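Local coordinates for protein integral membrane indolylacetylinositol arabinosyltransferase EmbC (Mycolicibacterium smegmatis, PDB 7BVE) that probably transfers arabinose units onto the growing arabinan chains of the mycobacterial cell wall, working as an integral membrane glycosyltransferase, at residues A[350-358]-A[544-552]; A[392-400]-A[410-418]. All coordinates share one frame; numbering follows the deposited sequence.

How the contacts relate
Contact 1 sets the loop 350-358, between helices 332-349 and 361-378, against the loop 544-547 and the first turn of helix 548-564. It is peripheral yet buried, with a second protein chain within reach. Contact 2, between the antiparallel helices carrying 392-400 and 410-418, is nearer the centre of the chain but only partly buried. Contact 1 combines one sound and two weak backbone hydrogen bonds with packing on Pro550; contact 2 has no hydrogen bond between its segments and rests on small and branched side chains. The two meet through Glu400, whose OE2 forms a salt bridge with Arg352 NH2 at 3.0 Å and also packs against Pro550. Along the chain, contact 2 is nested inside the loop that contact 1 closes.

Contact 1: A[350-358]-A[544-552]; sequences IPRLGAAAK and PGTALGPSR
Leu353 runs alongside the ring of Pro550, pointing the opposite way, and brings its CD2 methyl to within 4.1 Å of Pro550 CB. Arg352 lies nearly perpendicular to the same proline side chain, its NE 4.2 Å from Pro550 CG. It leaves with CG anti to the backbone N and then bends at chi2 (66°), which turns the guanidinium toward the start of helix 548-564; it meets the proline obliquely. Its charge is taken up by an acidic side chain of another protein chain, in addition to Glu400, and its side chain is about 9 Å from the bound PN7.

Beyond the proline the backbones take over. Gly545 O receives Ala356 N at 3.1 Å, with an N-H...O angle of 163° and the donor tilted 20° from the carbonyl plane; a weak bond from Ala355 N goes to the same oxygen, and Ala356 CB lies 3.4 Å from Gly545 O. Leu353 O takes a weak bond from Ala547 N (3.5 Å) and has Thr546 CB 3.3 Å away. Gly354, at backbone angles that suit glycine, lies close against Thr546. Ser551 OG donates to Ala547 O, tying the first helical turn to the loop before it.

Helix 582-592 packs against Ala357, Thr546 and Ser551, while helix 385-405 meets Arg352 and Pro550, so this junction of loop and helix start is touched by both helices.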
ATOM      1  N   ILE A 350     -38.684  -7.407  -3.281  1.00 15.07           N
ATOM      2  CA  ILE A 350     -39.191  -7.186  -1.923  1.00 15.07           C
ATOM      3  C   ILE A 350     -40.536  -7.877  -1.661  1.00 15.07           C
ATOM      4  O   ILE A 350     -40.661  -8.510  -0.604  1.00 15.07           O
ATOM      5  CB  ILE A 350     -39.215  -5.680  -1.588  1.00 15.07           C
ATOM      6  CG1 ILE A 350     -37.794  -5.164  -1.389  1.00 15.07           C
ATOM      7  CG2 ILE A 350     -40.022  -5.373  -0.358  1.00 15.07           C
ATOM      8  CD1 ILE A 350     -37.706  -3.681  -1.203  1.00 15.07           C
ATOM      9  N   PRO A 351     -41.544  -7.876  -2.552  1.00 15.07           N
ATOM     10  CA  PRO A 351     -42.705  -8.742  -2.294  1.00 15.07           C
ATOM     11  C   PRO A 351     -42.438 -10.230  -2.448  1.00 15.07           C
ATOM     12  O   PRO A 351     -43.300 -11.026  -2.069  1.00 15.07           O
ATOM     13  CB  PRO A 351     -43.739  -8.264  -3.316  1.00 15.07           C
ATOM     14  CG  PRO A 351     -42.994  -7.624  -4.336  1.00 15.07           C
ATOM     15  CD  PRO A 351     -41.859  -6.963  -3.665  1.00 15.07           C
ATOM     16  N   ARG A 352     -41.292 -10.633  -2.979  1.00 15.07           N
ATOM     17  CA  ARG A 352     -40.911 -12.036  -3.033  1.00 15.07           C
ATOM     18  C   ARG A 352     -40.218 -12.501  -1.766  1.00 15.07           C
ATOM     19  O   ARG A 352     -40.401 -13.650  -1.358  1.00 15.07           O
ATOM     20  CB  ARG A 352     -40.000 -12.278  -4.241  1.00 15.07           C
ATOM     21  CG  ARG A 352     -39.553 -13.696  -4.462  1.00 15.07           C
ATOM     22  CD  ARG A 352     -40.718 -14.582  -4.808  1.00 15.07           C
ATOM     23  NE  ARG A 352     -40.288 -15.955  -5.026  1.00 15.07           N
ATOM     24  CZ  ARG A 352     -41.116 -16.987  -5.101  1.00 15.07           C
ATOM     25  NH1 ARG A 352     -42.419 -16.799  -4.967  1.00 15.07           N
ATOM     26  NH2 ARG A 352     -40.640 -18.207  -5.297  1.00 15.07           N
ATOM     27  N   LEU A 353     -39.504 -11.653  -1.057  1.00 15.07           N
ATOM     28  CA  LEU A 353     -38.758 -12.065   0.151  1.00 15.07           C
ATOM     29  C   LEU A 353     -39.640 -12.323   1.361  1.00 15.07           C
ATOM     30  O   LEU A 353     -39.076 -12.425   2.367  1.00 15.07           O
ATOM     31  CB  LEU A 353     -37.830 -10.933   0.551  1.00 15.07           C
ATOM     32  CG  LEU A 353     -36.559 -10.761  -0.243  1.00 15.07           C
ATOM     33  CD1 LEU A 353     -35.760  -9.641   0.342  1.00 15.07           C
ATOM     34  CD2 LEU A 353     -35.760 -12.019  -0.233  1.00 15.07           C
ATOM     35  N   GLY A 354     -40.954 -12.303   1.318  1.00 15.07           N
ATOM     36  CA  GLY A 354     -41.681 -12.687   2.504  1.00 15.07           C
ATOM     37  C   GLY A 354     -42.808 -11.737   2.784  1.00 15.07           C
ATOM     38  O   GLY A 354     -43.167 -10.900   1.956  1.00 15.07           O
ATOM     39  N   ALA A 355     -43.393 -11.873   3.970  1.00 15.07           N
ATOM     40  CA  ALA A 355     -44.467 -10.989   4.405  1.00 15.07           C
ATOM     41  C   ALA A 355     -43.963  -9.884   5.317  1.00 15.07           C
ATOM     42  O   ALA A 355     -44.455  -8.750   5.255  1.00 15.07           O
ATOM     43  CB  ALA A 355     -45.552 -11.792   5.122  1.00 15.07           C
ATOM     44  N   ALA A 356     -42.976 -10.195   6.155  1.00 15.07           N
ATOM     45  CA  ALA A 356     -42.414  -9.188   7.039  1.00 15.07           C
ATOM     46  C   ALA A 356     -41.525  -8.218   6.286  1.00 15.07           C
ATOM     47  O   ALA A 356     -41.283  -7.108   6.765  1.00 15.07           O
ATOM     48  CB  ALA A 356     -41.630  -9.851   8.162  1.00 15.07           C
ATOM     49  N   ALA A 357     -41.018  -8.616   5.125  1.00 15.07           N
ATOM     50  CA  ALA A 357     -40.300  -7.694   4.261  1.00 15.07           C
ATOM     51  C   ALA A 357     -41.224  -6.901   3.361  1.00 15.07           C
ATOM     52  O   ALA A 357     -40.837  -5.835   2.882  1.00 15.07           O
ATOM     53  CB  ALA A 357     -39.288  -8.446   3.398  1.00 15.07           C
ATOM     54  N   LYS A 358     -42.433  -7.392   3.136  1.00 15.07           N
ATOM     55  CA  LYS A 358     -43.371  -6.756   2.228  1.00 15.07           C
ATOM     56  C   LYS A 358     -44.261  -5.746   2.928  1.00 15.07           C
ATOM     57  O   LYS A 358     -44.630  -4.735   2.323  1.00 15.07           O
ATOM     58  CB  LYS A 358     -44.223  -7.828   1.549  1.00 15.07           C
ATOM     59  CG  LYS A 358     -45.176  -7.335   0.501  1.00 15.07           C
ATOM     60  CD  LYS A 358     -45.865  -8.498  -0.164  1.00 15.07           C
ATOM     61  CE  LYS A 358     -46.871  -9.123   0.761  1.00 15.07           C
ATOM     62  NZ  LYS A 358     -47.640 -10.179   0.068  1.00 15.07           N
ATOM     63  N   PRO A 544     -36.952 -14.548  10.514  1.00 17.57           N
ATOM     64  CA  PRO A 544     -38.246 -15.170  10.854  1.00 17.57           C
ATOM     65  C   PRO A 544     -39.435 -14.927   9.937  1.00 17.57           C
ATOM     66  O   PRO A 544     -40.155 -15.876   9.610  1.00 17.57           O
ATOM     67  CB  PRO A 544     -38.537 -14.596  12.245  1.00 17.57           C
ATOM     68  CG  PRO A 544     -37.217 -14.302  12.803  1.00 17.57           C
ATOM     69  CD  PRO A 544     -36.395 -13.817  11.664  1.00 17.57           C
ATOM     70  N   GLY A 545     -39.675 -13.695   9.516  1.00 17.07           N
ATOM     71  CA  GLY A 545     -40.854 -13.446   8.716  1.00 17.07           C
ATOM     72  C   GLY A 545     -40.619 -13.475   7.224  1.00 17.07           C
ATOM     73  O   GLY A 545     -41.355 -12.837   6.474  1.00 17.07           O
ATOM     74  N   THR A 546     -39.608 -14.212   6.775  1.00 15.26           N
ATOM     75  CA  THR A 546     -39.208 -14.210   5.378  1.00 15.26           C
ATOM     76  C   THR A 546     -39.268 -15.617   4.808  1.00 15.26           C
ATOM     77  O   THR A 546     -39.246 -16.608   5.536  1.00 15.26           O
ATOM     78  CB  THR A 546     -37.792 -13.658   5.190  1.00 15.26           C
ATOM     79  OG1 THR A 546     -36.866 -14.461   5.929  1.00 15.26           O
ATOM     80  CG2 THR A 546     -37.705 -12.214   5.651  1.00 15.26           C
ATOM     81  N   ALA A 547     -39.339 -15.687   3.484  1.00 15.07           N
ATOM     82  CA  ALA A 547     -39.276 -16.962   2.796  1.00 15.07           C
ATOM     83  C   ALA A 547     -37.862 -17.524   2.858  1.00 15.07           C
ATOM     84  O   ALA A 547     -36.874 -16.795   2.953  1.00 15.07           O
ATOM     85  CB  ALA A 547     -39.720 -16.811   1.345  1.00 15.07           C
ATOM     86  N   LEU A 548     -37.776 -18.848   2.785  1.00 16.48           N
ATOM     87  CA  LEU A 548     -36.531 -19.564   3.038  1.00 16.48           C
ATOM     88  C   LEU A 548     -35.594 -19.542   1.830  1.00 16.48           C
ATOM     89  O   LEU A 548     -34.471 -19.021   1.910  1.00 16.48           O
ATOM     90  CB  LEU A 548     -36.878 -20.997   3.450  1.00 16.48           C
ATOM     91  CG  LEU A 548     -35.781 -21.944   3.899  1.00 16.48           C
ATOM     92  CD1 LEU A 548     -35.088 -21.382   5.115  1.00 16.48           C
ATOM     93  CD2 LEU A 548     -36.404 -23.282   4.213  1.00 16.48           C
ATOM     94  N   GLY A 549     -36.053 -20.111   0.714  1.00 15.07           N
ATOM     95  CA  GLY A 549     -35.325 -20.181  -0.534  1.00 15.07           C
ATOM     96  C   GLY A 549     -34.737 -18.895  -1.088  1.00 15.07           C
ATOM     97  O   GLY A 549     -33.536 -18.834  -1.370  1.00 15.07           O
ATOM     98  N   PRO A 550     -35.565 -17.855  -1.290  1.00 15.07           N
ATOM     99  CA  PRO A 550     -35.023 -16.576  -1.783  1.00 15.07           C
ATOM    100  C   PRO A 550     -33.999 -15.921  -0.875  1.00 15.07           C
ATOM    101  O   PRO A 550     -33.040 -15.332  -1.381  1.00 15.07           O
ATOM    102  CB  PRO A 550     -36.279 -15.713  -1.916  1.00 15.07           C
ATOM    103  CG  PRO A 550     -37.338 -16.658  -2.174  1.00 15.07           C
ATOM    104  CD  PRO A 550     -37.035 -17.870  -1.391  1.00 15.07           C
ATOM    105  N   SER A 551     -34.157 -16.027   0.444  1.00 15.07           N
ATOM    106  CA  SER A 551     -33.185 -15.445   1.363  1.00 15.07           C
ATOM    107  C   SER A 551     -31.846 -16.164   1.272  1.00 15.07           C
ATOM    108  O   SER A 551     -30.780 -15.518   1.197  1.00 15.07           O
ATOM    109  CB  SER A 551     -33.729 -15.506   2.782  1.00 15.07           C
ATOM    110  OG  SER A 551     -34.936 -14.780   2.880  1.00 15.07           O
ATOM    111  N   ARG A 552     -31.893 -17.505   1.258  1.00 15.07           N
ATOM    112  CA  ARG A 552     -30.696 -18.316   1.053  1.00 15.07           C
ATOM    113  C   ARG A 552     -29.995 -17.967  -0.252  1.00 15.07           C
ATOM    114  O   ARG A 552     -28.767 -17.829  -0.294  1.00 15.07           O
ATOM    115  CB  ARG A 552     -31.058 -19.798   1.044  1.00 15.07           C
ATOM    116  CG  ARG A 552     -31.511 -20.396   2.349  1.00 15.07           C
ATOM    117  CD  ARG A 552     -31.737 -21.886   2.143  1.00 15.07           C
ATOM    118  NE  ARG A 552     -32.302 -22.544   3.311  1.00 15.07           N
ATOM    119  CZ  ARG A 552     -31.581 -23.035   4.309  1.00 15.07           C
ATOM    120  NH1 ARG A 552     -30.260 -22.931   4.288  1.00 15.07           N
ATOM    121  NH2 ARG A 552     -32.180 -23.621   5.334  1.00 15.07           N
TER

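Contact 2: A[392-400]-A[410-418]; sequences ILLTWCSVE and PVAVAIIIG
A helical hairpin brings these segments together: helix 385-405 and helix 409-422 follow one another through a short turn and run back antiparallel, with segment axes 7.8 Å apart at closest and 165° between their directions. Ser398 and Ala414 meet in the middle of this interface, CB to CB at 3.7 Å. The Ala414 methyl also touches the CG2 branch of Val399, at the same distance, and comes to 3.8 Å from Thr395 O. With such small groups facing one another, the two backbones can come close.

Nearer the turn, Pro410 and Ser398 interlock: Pro410 CB approaches Ser398 O while Ser398 CB approaches Pro410 O, each pair 3.4 Å apart. The serine hydroxyl is turned back to its own helix. With OG beside the backbone N (chi1 -62°) it donates to Leu394 O at 2.9 Å, from the opposite face of that carbonyl to the one used by Ser398 N.

Farther from the turn, Thr395 and Ile417 lie side by side with their side chains directed oppositely, Thr395 OG1 3.8 Å from Ile417 CG2. That hydroxyl bonds to Gly391 O, one turn earlier in its helix. The CD1 end of Ile417 reaches Leu394 CB, at 4.3 Å.

Segment 410-418 lies in a predicted transmembrane helix, and the Pro410 side chain is about 6 Å from the bound PN7. Other helices pack on the hairpin's outer flanks: Trp396 lies on helix 548-564 and Leu393 on helix 332-349, while Ala412, Ile415 and Ile416 of the second arm touch helix 456-467.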
ATOM      1  N   ILE A 392     -27.499  -9.036 -13.362  1.00 15.07           N
ATOM      2  CA  ILE A 392     -27.525  -9.932 -12.203  1.00 15.07           C
ATOM      3  C   ILE A 392     -28.915  -9.970 -11.577  1.00 15.07           C
ATOM      4  O   ILE A 392     -29.417 -11.047 -11.210  1.00 15.07           O
ATOM      5  CB  ILE A 392     -26.446  -9.520 -11.185  1.00 15.07           C
ATOM      6  CG1 ILE A 392     -25.060  -9.800 -11.739  1.00 15.07           C
ATOM      7  CG2 ILE A 392     -26.585 -10.266  -9.892  1.00 15.07           C
ATOM      8  CD1 ILE A 392     -23.962  -9.222 -10.905  1.00 15.07           C
ATOM      9  N   LEU A 393     -29.580  -8.811 -11.486  1.00 15.07           N
ATOM     10  CA  LEU A 393     -30.958  -8.809 -10.987  1.00 15.07           C
ATOM     11  C   LEU A 393     -31.909  -9.576 -11.894  1.00 15.07           C
ATOM     12  O   LEU A 393     -32.742 -10.344 -11.409  1.00 15.07           O
ATOM     13  CB  LEU A 393     -31.483  -7.396 -10.802  1.00 15.07           C
ATOM     14  CG  LEU A 393     -31.123  -6.687  -9.524  1.00 15.07           C
ATOM     15  CD1 LEU A 393     -31.797  -5.375  -9.595  1.00 15.07           C
ATOM     16  CD2 LEU A 393     -31.655  -7.486  -8.369  1.00 15.07           C
ATOM     17  N   LEU A 394     -31.814  -9.376 -13.207  1.00 15.07           N
ATOM     18  CA  LEU A 394     -32.734 -10.070 -14.100  1.00 15.07           C
ATOM     19  C   LEU A 394     -32.444 -11.563 -14.177  1.00 15.07           C
ATOM     20  O   LEU A 394     -33.373 -12.357 -14.362  1.00 15.07           O
ATOM     21  CB  LEU A 394     -32.697  -9.449 -15.488  1.00 15.07           C
ATOM     22  CG  LEU A 394     -33.268  -8.040 -15.585  1.00 15.07           C
ATOM     23  CD1 LEU A 394     -33.095  -7.512 -16.986  1.00 15.07           C
ATOM     24  CD2 LEU A 394     -34.718  -8.035 -15.186  1.00 15.07           C
ATOM     25  N   THR A 395     -31.185 -11.968 -13.985  1.00 15.07           N
ATOM     26  CA  THR A 395     -30.860 -13.389 -13.910  1.00 15.07           C
ATOM     27  C   THR A 395     -31.486 -14.033 -12.682  1.00 15.07           C
ATOM     28  O   THR A 395     -32.119 -15.092 -12.781  1.00 15.07           O
ATOM     29  CB  THR A 395     -29.346 -13.578 -13.897  1.00 15.07           C
ATOM     30  OG1 THR A 395     -28.777 -12.957 -15.051  1.00 15.07           O
ATOM     31  CG2 THR A 395     -29.000 -15.036 -13.934  1.00 15.07           C
ATOM     32  N   TRP A 396     -31.345 -13.390 -11.514  1.00 15.07           N
ATOM     33  CA  TRP A 396     -31.941 -13.938 -10.297  1.00 15.07           C
ATOM     34  C   TRP A 396     -33.462 -13.940 -10.362  1.00 15.07           C
ATOM     35  O   TRP A 396     -34.101 -14.877  -9.880  1.00 15.07           O
ATOM     36  CB  TRP A 396     -31.487 -13.149  -9.074  1.00 15.07           C
ATOM     37  CG  TRP A 396     -32.002 -13.722  -7.782  1.00 15.07           C
ATOM     38  CD1 TRP A 396     -31.585 -14.856  -7.171  1.00 15.07           C
ATOM     39  CD2 TRP A 396     -33.073 -13.216  -6.982  1.00 15.07           C
ATOM     40  NE1 TRP A 396     -32.289 -15.072  -6.022  1.00 15.07           N
ATOM     41  CE2 TRP A 396     -33.219 -14.082  -5.885  1.00 15.07           C
ATOM     42  CE3 TRP A 396     -33.920 -12.113  -7.084  1.00 15.07           C
ATOM     43  CZ2 TRP A 396     -34.166 -13.876  -4.897  1.00 15.07           C
ATOM     44  CZ3 TRP A 396     -34.867 -11.921  -6.110  1.00 15.07           C
ATOM     45  CH2 TRP A 396     -34.986 -12.796  -5.030  1.00 15.07           C
ATOM     46  N   CYS A 397     -34.060 -12.925 -10.987  1.00 15.07           N
ATOM     47  CA  CYS A 397     -35.516 -12.869 -11.066  1.00 15.07           C
ATOM     48  C   CYS A 397     -36.071 -13.914 -12.023  1.00 15.07           C
ATOM     49  O   CYS A 397     -37.108 -14.523 -11.740  1.00 15.07           O
ATOM     50  CB  CYS A 397     -35.971 -11.473 -11.477  1.00 15.07           C
ATOM     51  SG  CYS A 397     -35.690 -10.210 -10.232  1.00 15.07           S
ATOM     52  N   SER A 398     -35.377 -14.171 -13.137  1.00 15.07           N
ATOM     53  CA  SER A 398     -35.829 -15.209 -14.059  1.00 15.07           C
ATOM     54  C   SER A 398     -35.699 -16.596 -13.447  1.00 15.07           C
ATOM     55  O   SER A 398     -36.599 -17.432 -13.600  1.00 15.07           O
ATOM     56  CB  SER A 398     -35.037 -15.137 -15.358  1.00 15.07           C
ATOM     57  OG  SER A 398     -35.243 -13.906 -16.015  1.00 15.07           O
ATOM     58  N   VAL A 399     -34.588 -16.858 -12.750  1.00 15.07           N
ATOM     59  CA  VAL A 399     -34.412 -18.141 -12.072  1.00 15.07           C
ATOM     60  C   VAL A 399     -35.456 -18.323 -10.981  1.00 15.07           C
ATOM     61  O   VAL A 399     -36.062 -19.392 -10.861  1.00 15.07           O
ATOM     62  CB  VAL A 399     -32.985 -18.251 -11.512  1.00 15.07           C
ATOM     63  CG1 VAL A 399     -32.848 -19.445 -10.606  1.00 15.07           C
ATOM     64  CG2 VAL A 399     -32.015 -18.382 -12.630  1.00 15.07           C
ATOM     65  N   GLU A 400     -35.726 -17.266 -10.212  1.00 15.07           N
ATOM     66  CA  GLU A 400     -36.683 -17.347  -9.116  1.00 15.07           C
ATOM     67  C   GLU A 400     -38.104 -17.550  -9.627  1.00 15.07           C
ATOM     68  O   GLU A 400     -38.930 -18.175  -8.959  1.00 15.07           O
ATOM     69  CB  GLU A 400     -36.579 -16.076  -8.279  1.00 15.07           C
ATOM     70  CG  GLU A 400     -37.395 -16.084  -7.027  1.00 15.07           C
ATOM     71  CD  GLU A 400     -36.865 -17.059  -6.010  1.00 15.07           C
ATOM     72  OE1 GLU A 400     -35.634 -17.256  -5.952  1.00 15.07           O
ATOM     73  OE2 GLU A 400     -37.686 -17.654  -5.285  1.00 15.07           O
ATOM     74  N   PRO A 410     -38.031 -19.582 -18.357  1.00 15.07           N
ATOM     75  CA  PRO A 410     -37.291 -18.511 -17.673  1.00 15.07           C
ATOM     76  C   PRO A 410     -35.900 -18.906 -17.209  1.00 15.07           C
ATOM     77  O   PRO A 410     -35.035 -18.033 -17.097  1.00 15.07           O
ATOM     78  CB  PRO A 410     -38.207 -18.141 -16.502  1.00 15.07           C
ATOM     79  CG  PRO A 410     -39.092 -19.251 -16.337  1.00 15.07           C
ATOM     80  CD  PRO A 410     -39.326 -19.795 -17.679  1.00 15.07           C
ATOM     81  N   VAL A 411     -35.627 -20.192 -17.007  1.00 15.07           N
ATOM     82  CA  VAL A 411     -34.263 -20.614 -16.708  1.00 15.07           C
ATOM     83  C   VAL A 411     -33.376 -20.484 -17.947  1.00 15.07           C
ATOM     84  O   VAL A 411     -32.216 -20.054 -17.858  1.00 15.07           O
ATOM     85  CB  VAL A 411     -34.277 -22.047 -16.146  1.00 15.07           C
ATOM     86  CG1 VAL A 411     -32.882 -22.538 -15.872  1.00 15.07           C
ATOM     87  CG2 VAL A 411     -35.102 -22.099 -14.880  1.00 15.07           C
ATOM     88  N   ALA A 412     -33.919 -20.799 -19.126  1.00 15.07           N
ATOM     89  CA  ALA A 412     -33.151 -20.621 -20.357  1.00 15.07           C
ATOM     90  C   ALA A 412     -32.935 -19.144 -20.674  1.00 15.07           C
ATOM     91  O   ALA A 412     -31.864 -18.749 -21.161  1.00 15.07           O
ATOM     92  CB  ALA A 412     -33.855 -21.320 -21.515  1.00 15.07           C
ATOM     93  N   VAL A 413     -33.936 -18.310 -20.385  1.00 15.07           N
ATOM     94  CA  VAL A 413     -33.794 -16.865 -20.550  1.00 15.07           C
ATOM     95  C   VAL A 413     -32.746 -16.316 -19.587  1.00 15.07           C
ATOM     96  O   VAL A 413     -31.959 -15.430 -19.943  1.00 15.07           O
ATOM     97  CB  VAL A 413     -35.166 -16.186 -20.379  1.00 15.07           C
ATOM     98  CG1 VAL A 413     -35.047 -14.691 -20.301  1.00 15.07           C
ATOM     99  CG2 VAL A 413     -36.046 -16.529 -21.548  1.00 15.07           C
ATOM    100  N   ALA A 414     -32.676 -16.875 -18.378  1.00 15.07           N
ATOM    101  CA  ALA A 414     -31.649 -16.470 -17.428  1.00 15.07           C
ATOM    102  C   ALA A 414     -30.259 -16.877 -17.887  1.00 15.07           C
ATOM    103  O   ALA A 414     -29.288 -16.158 -17.638  1.00 15.07           O
ATOM    104  CB  ALA A 414     -31.943 -17.069 -16.064  1.00 15.07           C
ATOM    105  N   ILE A 415     -30.142 -18.024 -18.562  1.00 15.07           N
ATOM    106  CA  ILE A 415     -28.855 -18.427 -19.136  1.00 15.07           C
ATOM    107  C   ILE A 415     -28.425 -17.463 -20.239  1.00 15.07           C
ATOM    108  O   ILE A 415     -27.252 -17.069 -20.315  1.00 15.07           O
ATOM    109  CB  ILE A 415     -28.923 -19.883 -19.637  1.00 15.07           C
ATOM    110  CG1 ILE A 415     -29.057 -20.843 -18.463  1.00 15.07           C
ATOM    111  CG2 ILE A 415     -27.701 -20.267 -20.428  1.00 15.07           C
ATOM    112  CD1 ILE A 415     -29.337 -22.245 -18.883  1.00 15.07           C
ATOM    113  N   ILE A 416     -29.375 -17.033 -21.078  1.00 15.07           N
ATOM    114  CA  ILE A 416     -29.072 -16.062 -22.136  1.00 15.07           C
ATOM    115  C   ILE A 416     -28.627 -14.723 -21.548  1.00 15.07           C
ATOM    116  O   ILE A 416     -27.620 -14.149 -21.974  1.00 15.07           O
ATOM    117  CB  ILE A 416     -30.281 -15.891 -23.073  1.00 15.07           C
ATOM    118  CG1 ILE A 416     -30.515 -17.163 -23.873  1.00 15.07           C
ATOM    119  CG2 ILE A 416     -30.094 -14.723 -24.011  1.00 15.07           C
ATOM    120  CD1 ILE A 416     -31.786 -17.139 -24.660  1.00 15.07           C
ATOM    121  N   ILE A 417     -29.342 -14.231 -20.533  1.00 15.07           N
ATOM    122  CA  ILE A 417     -29.008 -12.938 -19.927  1.00 15.07           C
ATOM    123  C   ILE A 417     -27.679 -13.010 -19.177  1.00 15.07           C
ATOM    124  O   ILE A 417     -26.870 -12.074 -19.232  1.00 15.07           O
ATOM    125  CB  ILE A 417     -30.159 -12.470 -19.015  1.00 15.07           C
ATOM    126  CG1 ILE A 417     -31.407 -12.194 -19.838  1.00 15.07           C
ATOM    127  CG2 ILE A 417     -29.809 -11.211 -18.267  1.00 15.07           C
ATOM    128  CD1 ILE A 417     -32.625 -11.952 -19.003  1.00 15.07           C
ATOM    129  N   GLY A 418     -27.406 -14.131 -18.506  1.00 15.07           N
ATOM    130  CA  GLY A 418     -26.150 -14.263 -17.786  1.00 15.07           C
ATOM    131  C   GLY A 418     -24.949 -14.375 -18.704  1.00 15.07           C
ATOM    132  O   GLY A 418     -23.896 -13.791 -18.435  1.00 15.07           O
TER